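Lytic Polysaccharide Monooxygenase (Phytophthora infestans, PDB 6Z5Y) is a secreted copper enzyme that probably cleaves plant pectin oxidatively during infection by this oomycete pathogen. Local coordinates at residues 42-47 and 150-155; 94-99 and 162-167; 133-138 and 143-148; 98-103 and 128-133. All blocks are in the same frame, centred on the assembly; numbering follows the deposited sequence.

Contact 1 (42-47 and 150-155); sequences ATFKEL and LALQRL
Leu-152, one of two leucines that meet Phe-44 here, is held in the sheet by its backbone: Leu-152 N bonds to Ala-97 O. Two residues earlier, on the same face of the strand, Leu-150 N bonds to Pro-99 O, and both leucines point their side chains at the helix. The closest touch belongs to Leu-150, whose CD2 comes within 3.5 Å of Phe-44 CE2. It approaches the ring at a slant, as does CD2 of Leu-152, while the other branch of Leu-152 reaches back along the aromatic side chain and places CD1 4.3 Å from Phe-44 CB. The phenyl group gets there because CG stands opposite the backbone N (chi1 -174°), which swings the ring off the helix towards the strand. In the fold this is helix 36-47 lying across the outer face of strand 143-155, a central strand of the larger sheet in the LPMO beta-sandwich. Trp-27 and Phe-53 also meet the Phe-44 ring, the latter edge-to-face, and Leu-59 and Met-60 of helix 56-60 press on Leu-150. No hydrogen bond spans the two segments. Further along the strand, Arg-154 makes the polar link to the helix region: its NH2 is gripped by Ser-34 OG and Gly-36 O, its NH1 by Trp-31 O.

Contact 2 (94-99 and 162-167); sequences IVHAGP and QAYKNC. With CU (copper (II) ion), chain C.
Gln-162 opens this side of the copper site, a histidine brace of the kind that defines lytic polysaccharide monooxygenases, by laying its OE1 over one face of the His-96 imidazole. That oxygen stands 3.7 Å from His-96 NE2, and the amide and ring planes are almost perpendicular, 88° apart. The ring is sandwiched, since Val-95 CG2 covers the opposite face 3.7 Å from the plane. His-96 spends its NE2 on the copper, at 1.9 Å, and His-1 supplies the rest of the brace. The Gln-162 chain is extended beyond CG, and its NE2 is tied to Glu-22 OE1, which should keep the amide from flipping.

Two residues on, along the same side of the strand, comes Tyr-164. Its hydroxyl donates to Gln-162 OE1 at 2.7 Å, arriving not on a lone pair but from above the carbonyl plane, 50° out of it. The same OH lies 3.0 Å from the copper, well beyond the His-96 bond length, and 3.8 Å from His-96 NE2. It also bonds to His-1 N, so the glutamine and the amino terminus together probably set the phenol beside the metal, and Trp-149 stacks on the tyrosine ring.

Beyond Tyr-164 the strand turns to other partners. Lys-165 NZ binds Phe-66 O and Glu-68 O. Asn-166 ND2 makes a weak bond back to Lys-165 O at 2.9 Å, and Cys-167 SG is bonded to Cys-70 SG.

Contact 3 (133-138 and 143-148); sequences VDYSSC and CMLRFY
The Tyr-135 ring meets Leu-145 at its edge: Leu-145 CD1 lies near the ring plane, 4.1 Å from Tyr-135 CE1. One face of that ring carries Val-133 CG1, offset toward the rim and 3.4 Å above the plane. A second flat group, the guanidinium of Arg-146, has Met-144 CG over the centre of one face on the far side of the strand. The motif is a short loop pinned by a disulfide to the start of strand 143-155, where the chain leaves the smaller sheet of the beta-sandwich and enters the larger one.

Tyr-135 owes its place partly to its hydroxyl, which bonds to Thr-87 O, and partly to Pro-7, Pro-82 and Pro-83, which its side chain touches. Before it, Asp-134 forms an Asx turn: OD1 accepts from Ser-136 N at 3.0 Å and from Ser-136 OG at 2.8 Å, both reaching the carboxylate from the same face. After it, Cys-138 N bonds to Tyr-135 O at 2.9 Å and winds the chain into a tight 3-10 turn.

That turn presents Cys-138 to Cys-143, whose SG is brought to it by a less roomy first torsion, between N and C at 57°. The sulfurs are joined across a chi3 of 83°, close to the preferred right angle. For the given one of two Cys-138 conformers, that twist leaves Cys-143 CB 3.9 Å from Cys-138 CB.

Contact 4 (98-103 and 128-133); sequences GPCEIW and AVFKPV
Ile-102 is the bump and Phe-130 with Val-133 the hollow. The tip of the isoleucine, CD1, comes down where the phenylalanine leaves its backbone, 3.9 Å from Phe-130 CB, and the same Ile-102 CD1 lies 4.3 Å from Val-133 CG2. The methyl reaches this notch because CG1 lies opposite the carbonyl carbon (chi1 -60°) and CD1 then continues straight outward.

Phe-130 fills space in return. Its ring reaches across to Cys-100, where SG touches CE1 at 3.7 Å; the sulfur is 4.9 Å from the ring centroid and 65° off its normal, an oblique sulfur-aromatic contact. Rings of Phe-90, Tyr-119 and Phe-147 close in around the same phenyl group. Here the two sheets of the beta-sandwich face one another, strand 100-104 from the larger and strand 129-130 from the smaller. On the other side of strand 100-104, Trp-103 NE1 donates to Glu-101 OE2 at 2.8 Å, in the plane of its own indole.

Between the segments themselves there is no hydrogen bond, so their union depends on the fit of apolar surfaces. The disulfide of Cys-100 to Cys-115 limits the movement of the sulfur, a polarisable atom, that it presents to Phe-130.

In the fold
Strand 143-155 ties the set together: contact 1 uses its end near the copper, contact 3 its start, with centres 26 Å apart on opposite sides of the chain's centre. Contact 2 shares their sheet through the neighbouring strand 158-170, and lies about 12 Å (centre to centre) from contact 1; the Leu-152 side chain is about 11 Å from the copper. Contacts 2 and 4 share Gly-98 and Pro-99, so the loop that offers His-96 to the metal runs straight into the strand packed on Phe-130, and Ile-94 touches that ring. Contacts 4 and 3 share Val-133, centres 11 Å apart. All four lie in the LPMO part of a longer protein.

Contact 1 (42-47 and 150-155)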
loop_
_atom_site.group_PDB
_atom_site.type_symbol
_atom_site.label_atom_id
_atom_site.label_comp_id
_atom_site.label_asym_id
_atom_site.label_seq_id
_atom_site.Cartn_x
_atom_site.Cartn_y
_atom_site.Cartn_z
ATOM N N ALA A 42 9.561 15.196 1.532
ATOM C CA ALA A 42 10.366 16.062 0.648
ATOM C C ALA A 42 11.656 15.353 0.236
ATOM O O ALA A 42 12.083 15.468 -0.934
ATOM C CB ALA A 42 10.637 17.379 1.353
ATOM N N THR A 43 12.258 14.596 1.156
ATOM C CA THR A 43 13.478 13.817 0.856
ATOM C C THR A 43 13.133 12.740 -0.179
ATOM O O THR A 43 13.843 12.583 -1.163
ATOM C CB THR A 43 14.077 13.208 2.122
ATOM O OG1 THR A 43 14.389 14.251 3.062
ATOM C CG2 THR A 43 15.315 12.400 1.793
ATOM N N PHE A 44 12.018 12.068 0.009
ATOM C CA PHE A 44 11.573 11.054 -0.961
ATOM C C PHE A 44 11.417 11.709 -2.348
ATOM O O PHE A 44 11.894 11.169 -3.354
ATOM C CB PHE A 44 10.277 10.418 -0.453
ATOM C CG PHE A 44 9.837 9.271 -1.306
ATOM C CD1 PHE A 44 9.101 9.475 -2.462
ATOM C CD2 PHE A 44 10.180 7.986 -0.948
ATOM C CE1 PHE A 44 8.731 8.401 -3.243
ATOM C CE2 PHE A 44 9.804 6.913 -1.734
ATOM C CZ PHE A 44 9.103 7.128 -2.889
ATOM N N LYS A 45 10.732 12.843 -2.404
ATOM C CA LYS A 45 10.497 13.538 -3.682
ATOM C C LYS A 45 11.828 13.928 -4.335
ATOM O O LYS A 45 11.977 13.798 -5.550
ATOM C CB LYS A 45 9.598 14.743 -3.442
ATOM C CG LYS A 45 9.352 15.524 -4.712
ATOM C CD LYS A 45 8.291 16.549 -4.530
ATOM C CE LYS A 45 8.088 17.341 -5.799
ATOM N NZ LYS A 45 7.141 18.460 -5.594
ATOM N N GLU A 46 12.768 14.416 -3.530
ATOM C CA GLU A 46 14.089 14.862 -4.026
ATOM C C GLU A 46 14.861 13.691 -4.617
ATOM O O GLU A 46 15.504 13.849 -5.668
ATOM C CB GLU A 46 14.942 15.478 -2.914
ATOM C CG GLU A 46 16.348 15.847 -3.359
ATOM C CD GLU A 46 17.218 16.464 -2.273
ATOM O OE1 GLU A 46 16.696 16.864 -1.208
ATOM O OE2 GLU A 46 18.434 16.566 -2.480
ATOM N N LEU A 47 14.813 12.534 -3.971
ATOM C CA LEU A 47 15.680 11.400 -4.346
ATOM C C LEU A 47 15.027 10.512 -5.392
ATOM O O LEU A 47 15.728 9.738 -6.035
ATOM C CB LEU A 47 16.011 10.612 -3.092
ATOM C CG LEU A 47 16.843 11.388 -2.091
ATOM C CD1 LEU A 47 17.160 10.487 -0.919
ATOM C CD2 LEU A 47 18.108 11.908 -2.747
ATOM N N LEU A 150 4.551 2.327 1.053
ATOM C CA LEU A 150 5.901 2.552 1.591
ATOM C C LEU A 150 5.791 3.610 2.664
ATOM O O LEU A 150 5.673 4.812 2.371
ATOM C CB LEU A 150 6.813 3.001 0.470
ATOM C CG LEU A 150 8.277 3.102 0.876
ATOM C CD1 LEU A 150 8.864 1.731 1.055
ATOM C CD2 LEU A 150 9.077 3.945 -0.067
ATOM N N ALA A 151 5.744 3.138 3.914
ATOM C CA ALA A 151 5.634 4.045 5.055
ATOM C C ALA A 151 7.026 4.518 5.423
ATOM O O ALA A 151 8.008 3.763 5.408
ATOM C CB ALA A 151 4.981 3.341 6.206
ATOM N N LEU A 152 7.116 5.798 5.699
ATOM C CA LEU A 152 8.354 6.493 6.099
ATOM C C LEU A 152 8.186 6.845 7.576
ATOM O O LEU A 152 7.201 7.515 7.935
ATOM C CB LEU A 152 8.523 7.746 5.242
ATOM C CG LEU A 152 8.407 7.542 3.736
ATOM C CD1 LEU A 152 8.399 8.898 3.048
ATOM C CD2 LEU A 152 9.547 6.674 3.209
ATOM N N GLN A 153 9.088 6.393 8.436
ATOM C CA GLN A 153 8.898 6.661 9.889
ATOM C C GLN A 153 10.276 6.842 10.504
ATOM O O GLN A 153 11.287 6.368 9.966
ATOM C CB GLN A 153 8.069 5.587 10.625
ATOM C CG GLN A 153 7.827 5.858 12.121
ATOM C CD GLN A 153 6.980 4.809 12.818
ATOM O OE1 GLN A 153 6.957 3.633 12.429
ATOM N NE2 GLN A 153 6.303 5.221 13.881
ATOM N N ARG A 154 10.305 7.617 11.575
ATOM C CA ARG A 154 11.513 7.818 12.397
ATOM C C ARG A 154 11.390 6.992 13.675
ATOM O O ARG A 154 10.405 7.132 14.411
ATOM C CB ARG A 154 11.688 9.294 12.714
ATOM C CG ARG A 154 11.664 10.184 11.493
ATOM C CD ARG A 154 11.719 11.641 11.863
ATOM N NE ARG A 154 11.474 12.535 10.741
ATOM C CZ ARG A 154 12.397 13.008 9.911
ATOM N NH1 ARG A 154 13.650 12.617 10.046
ATOM N NH2 ARG A 154 12.097 13.839 8.929
ATOM N N LEU A 155 12.351 6.116 13.886
ATOM C CA LEU A 155 12.458 5.276 15.090
ATOM C C LEU A 155 13.751 5.656 15.782
ATOM O O LEU A 155 14.827 5.488 15.194
ATOM C CB LEU A 155 12.472 3.806 14.713
ATOM C CG LEU A 155 11.193 3.343 14.043
ATOM C CD1 LEU A 155 11.265 1.863 13.733
ATOM C CD2 LEU A 155 9.966 3.659 14.892
#

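Contact 2 (94-99 and 162-167)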
loop_
_atom_site.group_PDB
_atom_site.type_symbol
_atom_site.label_atom_id
_atom_site.label_comp_id
_atom_site.label_asym_id
_atom_site.label_seq_id
_atom_site.Cartn_x
_atom_site.Cartn_y
_atom_site.Cartn_z
ATOM N N ILE A 94 -4.519 5.979 9.039
ATOM C CA ILE A 94 -3.138 5.945 8.535
ATOM C C ILE A 94 -2.270 6.918 9.345
ATOM O O ILE A 94 -2.587 8.117 9.374
ATOM C CB ILE A 94 -3.106 6.253 7.032
ATOM C CG1 ILE A 94 -3.849 5.192 6.225
ATOM C CG2 ILE A 94 -1.672 6.440 6.582
ATOM C CD1 ILE A 94 -4.049 5.564 4.778
ATOM N N VAL A 95 -1.226 6.402 9.997
ATOM C CA VAL A 95 -0.426 7.217 10.938
ATOM C C VAL A 95 1.009 7.323 10.508
ATOM O O VAL A 95 1.791 7.817 11.308
ATOM C CB VAL A 95 -0.496 6.702 12.396
ATOM C CG1 VAL A 95 -1.907 6.549 12.896
ATOM C CG2 VAL A 95 0.328 5.423 12.585
ATOM N N HIS A 96 1.378 6.885 9.307
ATOM C CA HIS A 96 2.731 7.110 8.779
ATOM C C HIS A 96 2.629 7.796 7.436
ATOM O O HIS A 96 1.741 7.450 6.654
ATOM C CB HIS A 96 3.513 5.813 8.573
ATOM C CG HIS A 96 3.425 4.862 9.718
ATOM N ND1 HIS A 96 3.866 5.160 10.988
ATOM C CD2 HIS A 96 3.011 3.583 9.766
ATOM C CE1 HIS A 96 3.664 4.106 11.765
ATOM N NE2 HIS A 96 3.162 3.116 11.043
ATOM N N ALA A 97 3.532 8.730 7.177
ATOM C CA ALA A 97 3.655 9.362 5.861
ATOM C C ALA A 97 4.145 8.353 4.831
ATOM O O ALA A 97 4.783 7.362 5.154
ATOM C CB ALA A 97 4.587 10.522 5.914
ATOM N N GLY A 98 3.872 8.641 3.568
ATOM C CA GLY A 98 4.499 7.940 2.438
ATOM C C GLY A 98 3.484 7.515 1.387
ATOM O O GLY A 98 2.270 7.543 1.628
ATOM N N PRO A 99 3.986 7.119 0.219
ATOM C CA PRO A 99 3.115 6.834 -0.908
ATOM C C PRO A 99 2.439 5.464 -0.794
ATOM O O PRO A 99 2.995 4.501 -0.260
ATOM C CB PRO A 99 4.094 6.842 -2.088
ATOM C CG PRO A 99 5.414 6.408 -1.470
ATOM C CD PRO A 99 5.419 7.064 -0.106
ATOM N N GLN A 162 9.045 1.152 5.943
ATOM C CA GLN A 162 8.237 -0.031 6.237
ATOM C C GLN A 162 7.422 -0.356 4.989
ATOM O O GLN A 162 6.785 0.518 4.416
ATOM C CB GLN A 162 7.307 0.208 7.399
ATOM C CG GLN A 162 8.032 0.427 8.707
ATOM C CD GLN A 162 7.117 0.943 9.784
ATOM O OE1 GLN A 162 5.961 1.287 9.554
ATOM N NE2 GLN A 162 7.642 1.025 10.984
ATOM N N ALA A 163 7.434 -1.608 4.592
ATOM C CA ALA A 163 6.696 -2.062 3.416
ATOM C C ALA A 163 5.447 -2.771 3.867
ATOM O O ALA A 163 5.540 -3.787 4.558
ATOM C CB ALA A 163 7.538 -2.998 2.592
ATOM N N TYR A 164 4.306 -2.300 3.355
ATOM C CA TYR A 164 3.022 -2.971 3.579
ATOM C C TYR A 164 2.523 -3.407 2.205
ATOM O O TYR A 164 2.488 -2.609 1.259
ATOM C CB TYR A 164 2.018 -2.030 4.243
ATOM C CG TYR A 164 2.440 -1.553 5.601
ATOM C CD1 TYR A 164 3.275 -0.470 5.722
ATOM C CD2 TYR A 164 2.014 -2.194 6.757
ATOM C CE1 TYR A 164 3.694 -0.019 6.954
ATOM C CE2 TYR A 164 2.462 -1.770 8.005
ATOM C CZ TYR A 164 3.288 -0.664 8.096
ATOM O OH TYR A 164 3.725 -0.240 9.330
ATOM N N LYS A 165 2.103 -4.665 2.118
ATOM C CA LYS A 165 1.577 -5.246 0.901
ATOM C C LYS A 165 0.382 -6.099 1.245
ATOM O O LYS A 165 0.439 -6.911 2.166
ATOM C CB LYS A 165 2.631 -6.112 0.213
ATOM C CG LYS A 165 3.724 -5.333 -0.475
ATOM C CD LYS A 165 4.866 -6.186 -0.962
ATOM C CE LYS A 165 5.838 -6.494 0.150
ATOM N NZ LYS A 165 6.810 -7.538 -0.261
ATOM N N ASN A 166 -0.664 -5.959 0.418
ATOM C CA ASN A 166 -1.798 -6.898 0.477
ATOM C C ASN A 166 -2.093 -7.367 -0.943
ATOM O O ASN A 166 -1.954 -6.604 -1.909
ATOM C CB ASN A 166 -3.068 -6.231 1.009
ATOM C CG ASN A 166 -2.962 -5.535 2.345
ATOM O OD1 ASN A 166 -3.745 -4.609 2.577
ATOM N ND2 ASN A 166 -2.106 -5.981 3.249
ATOM N N CYS A 167 -2.573 -8.586 -1.042
ATOM C CA CYS A 167 -3.151 -9.164 -2.260
ATOM C C CYS A 167 -4.531 -9.656 -1.838
ATOM O O CYS A 167 -4.604 -10.441 -0.905
ATOM C CB CYS A 167 -2.335 -10.340 -2.791
ATOM S SG CYS A 167 -0.704 -9.816 -3.335
HETATM CU CU CU C . 2.714 1.357 11.653
#

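Contact 3 (133-138 and 143-148)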
loop_
_atom_site.group_PDB
_atom_site.type_symbol
_atom_site.label_atom_id
_atom_site.label_comp_id
_atom_site.label_asym_id
_atom_site.label_seq_id
_atom_site.Cartn_x
_atom_site.Cartn_y
_atom_site.Cartn_z
ATOM N N VAL A 133 -12.096 4.321 -6.287
ATOM C CA VAL A 133 -11.603 3.015 -6.777
ATOM C C VAL A 133 -12.656 2.458 -7.726
ATOM O O VAL A 133 -13.751 2.106 -7.290
ATOM C CB VAL A 133 -11.306 2.038 -5.629
ATOM C CG1 VAL A 133 -10.770 0.708 -6.184
ATOM C CG2 VAL A 133 -10.348 2.641 -4.598
ATOM N N ASP A 134 -12.306 2.372 -8.994
ATOM C CA ASP A 134 -13.189 1.824 -10.023
ATOM C C ASP A 134 -12.866 0.339 -10.168
ATOM O O ASP A 134 -11.776 -0.005 -10.661
ATOM C CB ASP A 134 -12.958 2.589 -11.309
ATOM C CG ASP A 134 -13.796 2.098 -12.472
ATOM O OD1 ASP A 134 -14.596 1.176 -12.315
ATOM O OD2 ASP A 134 -13.633 2.651 -13.581
ATOM N N TYR A 135 -13.759 -0.537 -9.751
ATOM C CA TYR A 135 -13.586 -1.984 -9.832
ATOM C C TYR A 135 -14.118 -2.580 -11.119
ATOM O O TYR A 135 -14.133 -3.819 -11.267
ATOM C CB TYR A 135 -14.286 -2.657 -8.655
ATOM C CG TYR A 135 -13.715 -2.318 -7.309
ATOM C CD1 TYR A 135 -12.611 -2.985 -6.811
ATOM C CD2 TYR A 135 -14.303 -1.347 -6.504
ATOM C CE1 TYR A 135 -12.098 -2.702 -5.562
ATOM C CE2 TYR A 135 -13.789 -1.041 -5.257
ATOM C CZ TYR A 135 -12.695 -1.741 -4.767
ATOM O OH TYR A 135 -12.200 -1.505 -3.525
ATOM N N SER A 136 -14.544 -1.765 -12.081
ATOM C CA SER A 136 -15.243 -2.318 -13.252
ATOM C C SER A 136 -14.420 -3.312 -14.055
ATOM O O SER A 136 -15.013 -4.246 -14.632
ATOM C CB SER A 136 -15.737 -1.232 -14.164
ATOM O OG SER A 136 -14.693 -0.409 -14.650
ATOM N N SER A 137 -13.105 -3.153 -14.094
ATOM C CA SER A 137 -12.253 -4.069 -14.872
ATOM C C SER A 137 -12.298 -5.487 -14.302
ATOM O O SER A 137 -11.929 -6.406 -15.021
ATOM C CB SER A 137 -10.863 -3.523 -14.996
ATOM O OG SER A 137 -10.203 -3.424 -13.740
ATOM N N CYS A 138 -12.730 -5.641 -13.070
ATOM C CA CYS A 138 -12.783 -6.969 -12.407
ATOM C C CYS A 138 -13.987 -7.787 -12.877
ATOM O O CYS A 138 -14.060 -8.972 -12.534
ATOM C CB CYS A 138 -12.855 -6.815 -10.909
ATOM S SG CYS A 138 -11.454 -5.888 -10.270
ATOM N N CYS A 143 -10.370 -10.313 -10.383
ATOM C CA CYS A 143 -9.081 -9.590 -10.443
ATOM C C CYS A 143 -8.369 -9.837 -9.133
ATOM O O CYS A 143 -9.001 -10.131 -8.131
ATOM C CB CYS A 143 -9.216 -8.088 -10.675
ATOM S SG CYS A 143 -10.236 -7.320 -9.414
ATOM N N MET A 144 -7.081 -9.648 -9.139
ATOM C CA MET A 144 -6.328 -9.533 -7.891
ATOM C C MET A 144 -6.140 -8.056 -7.559
ATOM O O MET A 144 -5.473 -7.318 -8.306
ATOM C CB MET A 144 -4.957 -10.187 -8.036
ATOM C CG MET A 144 -4.178 -10.247 -6.728
ATOM S SD MET A 144 -4.979 -11.209 -5.443
ATOM C CE MET A 144 -5.120 -12.769 -6.280
ATOM N N LEU A 145 -6.680 -7.653 -6.416
ATOM C CA LEU A 145 -6.356 -6.317 -5.879
ATOM C C LEU A 145 -5.006 -6.408 -5.188
ATOM O O LEU A 145 -4.746 -7.332 -4.433
ATOM C CB LEU A 145 -7.436 -5.868 -4.910
ATOM C CG LEU A 145 -7.197 -4.480 -4.293
ATOM C CD1 LEU A 145 -8.522 -3.822 -3.907
ATOM C CD2 LEU A 145 -6.304 -4.539 -3.056
ATOM N N ARG A 146 -4.128 -5.464 -5.502
ATOM C CA ARG A 146 -2.853 -5.367 -4.794
ATOM C C ARG A 146 -2.704 -3.978 -4.227
ATOM O O ARG A 146 -2.876 -2.976 -4.934
ATOM C CB ARG A 146 -1.679 -5.735 -5.689
ATOM C CG ARG A 146 -1.659 -7.219 -6.036
ATOM C CD ARG A 146 -0.465 -7.589 -6.892
ATOM N NE ARG A 146 -0.389 -9.023 -7.182
ATOM C CZ ARG A 146 -1.025 -9.647 -8.176
ATOM N NH1 ARG A 146 -1.787 -8.975 -9.030
ATOM N NH2 ARG A 146 -0.884 -10.953 -8.334
ATOM N N PHE A 147 -2.377 -3.931 -2.948
ATOM C CA PHE A 147 -2.085 -2.683 -2.213
ATOM C C PHE A 147 -0.615 -2.657 -1.895
ATOM O O PHE A 147 -0.062 -3.679 -1.430
ATOM C CB PHE A 147 -2.910 -2.662 -0.932
ATOM C CG PHE A 147 -2.635 -1.513 -0.004
ATOM C CD1 PHE A 147 -2.962 -0.229 -0.391
ATOM C CD2 PHE A 147 -1.993 -1.700 1.207
ATOM C CE1 PHE A 147 -2.740 0.829 0.494
ATOM C CE2 PHE A 147 -1.757 -0.650 2.073
ATOM C CZ PHE A 147 -2.131 0.615 1.713
ATOM N N TYR A 148 -0.008 -1.509 -2.089
ATOM C CA TYR A 148 1.395 -1.257 -1.728
ATOM C C TYR A 148 1.449 0.052 -0.970
ATOM O O TYR A 148 0.895 1.055 -1.453
ATOM C CB TYR A 148 2.256 -1.150 -2.968
ATOM C CG TYR A 148 2.299 -2.369 -3.851
ATOM C CD1 TYR A 148 1.333 -2.622 -4.798
ATOM C CD2 TYR A 148 3.352 -3.276 -3.739
ATOM C CE1 TYR A 148 1.411 -3.774 -5.599
ATOM C CE2 TYR A 148 3.447 -4.410 -4.521
ATOM C CZ TYR A 148 2.469 -4.662 -5.452
ATOM O OH TYR A 148 2.528 -5.766 -6.280
#

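Contact 4 (98-103 and 128-133)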
loop_
_atom_site.group_PDB
_atom_site.type_symbol
_atom_site.label_atom_id
_atom_site.label_comp_id
_atom_site.label_asym_id
_atom_site.label_seq_id
_atom_site.Cartn_x
_atom_site.Cartn_y
_atom_site.Cartn_z
ATOM N N GLY A 98 3.872 8.641 3.568
ATOM C CA GLY A 98 4.499 7.940 2.438
ATOM C C GLY A 98 3.484 7.515 1.387
ATOM O O GLY A 98 2.270 7.543 1.628
ATOM N N PRO A 99 3.986 7.119 0.219
ATOM C CA PRO A 99 3.115 6.834 -0.908
ATOM C C PRO A 99 2.439 5.464 -0.794
ATOM O O PRO A 99 2.995 4.501 -0.260
ATOM C CB PRO A 99 4.094 6.842 -2.088
ATOM C CG PRO A 99 5.414 6.408 -1.470
ATOM C CD PRO A 99 5.419 7.064 -0.106
ATOM N N CYS A 100 1.257 5.388 -1.382
ATOM C CA CYS A 100 0.544 4.115 -1.468
ATOM C C CYS A 100 -0.245 4.094 -2.759
ATOM O O CYS A 100 -0.461 5.118 -3.442
ATOM C CB CYS A 100 -0.296 3.809 -0.238
ATOM S SG CYS A 100 -1.936 4.535 -0.180
ATOM N N GLU A 101 -0.669 2.886 -3.121
ATOM C CA GLU A 101 -1.375 2.682 -4.377
ATOM C C GLU A 101 -2.135 1.373 -4.332
ATOM O O GLU A 101 -1.806 0.454 -3.583
ATOM C CB GLU A 101 -0.409 2.772 -5.545
ATOM C CG GLU A 101 0.672 1.727 -5.488
ATOM C CD GLU A 101 1.879 2.049 -6.350
ATOM O OE1 GLU A 101 2.468 3.142 -6.164
ATOM O OE2 GLU A 101 2.289 1.193 -7.133
ATOM N N ILE A 102 -3.147 1.313 -5.179
ATOM C CA ILE A 102 -4.003 0.117 -5.361
ATOM C C ILE A 102 -4.013 -0.216 -6.839
ATOM O O ILE A 102 -4.263 0.678 -7.689
ATOM C CB ILE A 102 -5.419 0.357 -4.848
ATOM C CG1 ILE A 102 -5.429 0.700 -3.367
ATOM C CG2 ILE A 102 -6.300 -0.866 -5.114
ATOM C CD1 ILE A 102 -6.759 1.171 -2.818
ATOM N N TRP A 103 -3.800 -1.486 -7.136
ATOM C CA TRP A 103 -3.868 -2.053 -8.488
ATOM C C TRP A 103 -4.950 -3.110 -8.541
ATOM O O TRP A 103 -5.170 -3.830 -7.561
ATOM C CB TRP A 103 -2.534 -2.704 -8.830
ATOM C CG TRP A 103 -1.368 -1.780 -8.926
ATOM C CD1 TRP A 103 -0.723 -1.146 -7.904
ATOM C CD2 TRP A 103 -0.674 -1.436 -10.113
ATOM N NE1 TRP A 103 0.326 -0.413 -8.387
ATOM C CE2 TRP A 103 0.381 -0.575 -9.745
ATOM C CE3 TRP A 103 -0.812 -1.796 -11.465
ATOM C CZ2 TRP A 103 1.311 -0.097 -10.659
ATOM C CZ3 TRP A 103 0.112 -1.319 -12.373
ATOM C CH2 TRP A 103 1.145 -0.469 -11.964
ATOM N N ALA A 128 -9.373 5.075 7.619
ATOM C CA ALA A 128 -8.988 5.631 6.319
ATOM C C ALA A 128 -9.783 4.960 5.204
ATOM O O ALA A 128 -9.937 3.754 5.204
ATOM C CB ALA A 128 -7.504 5.477 6.076
ATOM N N VAL A 129 -10.228 5.761 4.272
ATOM C CA VAL A 129 -11.026 5.299 3.126
ATOM C C VAL A 129 -10.314 5.767 1.878
ATOM O O VAL A 129 -10.051 6.952 1.697
ATOM C CB VAL A 129 -12.469 5.809 3.180
ATOM C CG1 VAL A 129 -13.197 5.328 1.928
ATOM C CG2 VAL A 129 -13.163 5.373 4.428
ATOM N N PHE A 130 -10.020 4.805 1.018
ATOM C CA PHE A 130 -9.385 5.075 -0.291
ATOM C C PHE A 130 -10.481 5.273 -1.323
ATOM O O PHE A 130 -11.359 4.423 -1.455
ATOM C CB PHE A 130 -8.526 3.889 -0.701
ATOM C CG PHE A 130 -7.428 3.559 0.282
ATOM C CD1 PHE A 130 -6.269 4.288 0.356
ATOM C CD2 PHE A 130 -7.586 2.499 1.166
ATOM C CE1 PHE A 130 -5.292 3.983 1.301
ATOM C CE2 PHE A 130 -6.617 2.187 2.104
ATOM C CZ PHE A 130 -5.482 2.938 2.172
ATOM N N LYS A 131 -10.391 6.372 -2.064
ATOM C CA LYS A 131 -11.339 6.671 -3.131
ATOM C C LYS A 131 -10.704 7.672 -4.073
ATOM O O LYS A 131 -9.812 8.427 -3.701
ATOM C CB LYS A 131 -12.513 7.320 -2.454
ATOM C CG LYS A 131 -12.340 8.800 -2.080
ATOM C CD LYS A 131 -11.348 9.186 -0.970
ATOM C CE LYS A 131 -11.517 10.647 -0.569
ATOM N NZ LYS A 131 -10.399 11.175 0.263
ATOM N N PRO A 132 -11.150 7.672 -5.335
ATOM C CA PRO A 132 -12.080 6.718 -5.945
ATOM C C PRO A 132 -11.376 5.430 -6.369
ATOM O O PRO A 132 -10.205 5.463 -6.744
ATOM C CB PRO A 132 -12.585 7.450 -7.197
ATOM C CG PRO A 132 -11.348 8.306 -7.600
ATOM C CD PRO A 132 -10.711 8.699 -6.294
ATOM N N VAL A 133 -12.096 4.321 -6.287
ATOM C CA VAL A 133 -11.603 3.015 -6.777
ATOM C C VAL A 133 -12.656 2.458 -7.726
ATOM O O VAL A 133 -13.751 2.106 -7.290
ATOM C CB VAL A 133 -11.306 2.038 -5.629
ATOM C CG1 VAL A 133 -10.770 0.708 -6.184
ATOM C CG2 VAL A 133 -10.348 2.641 -4.598
#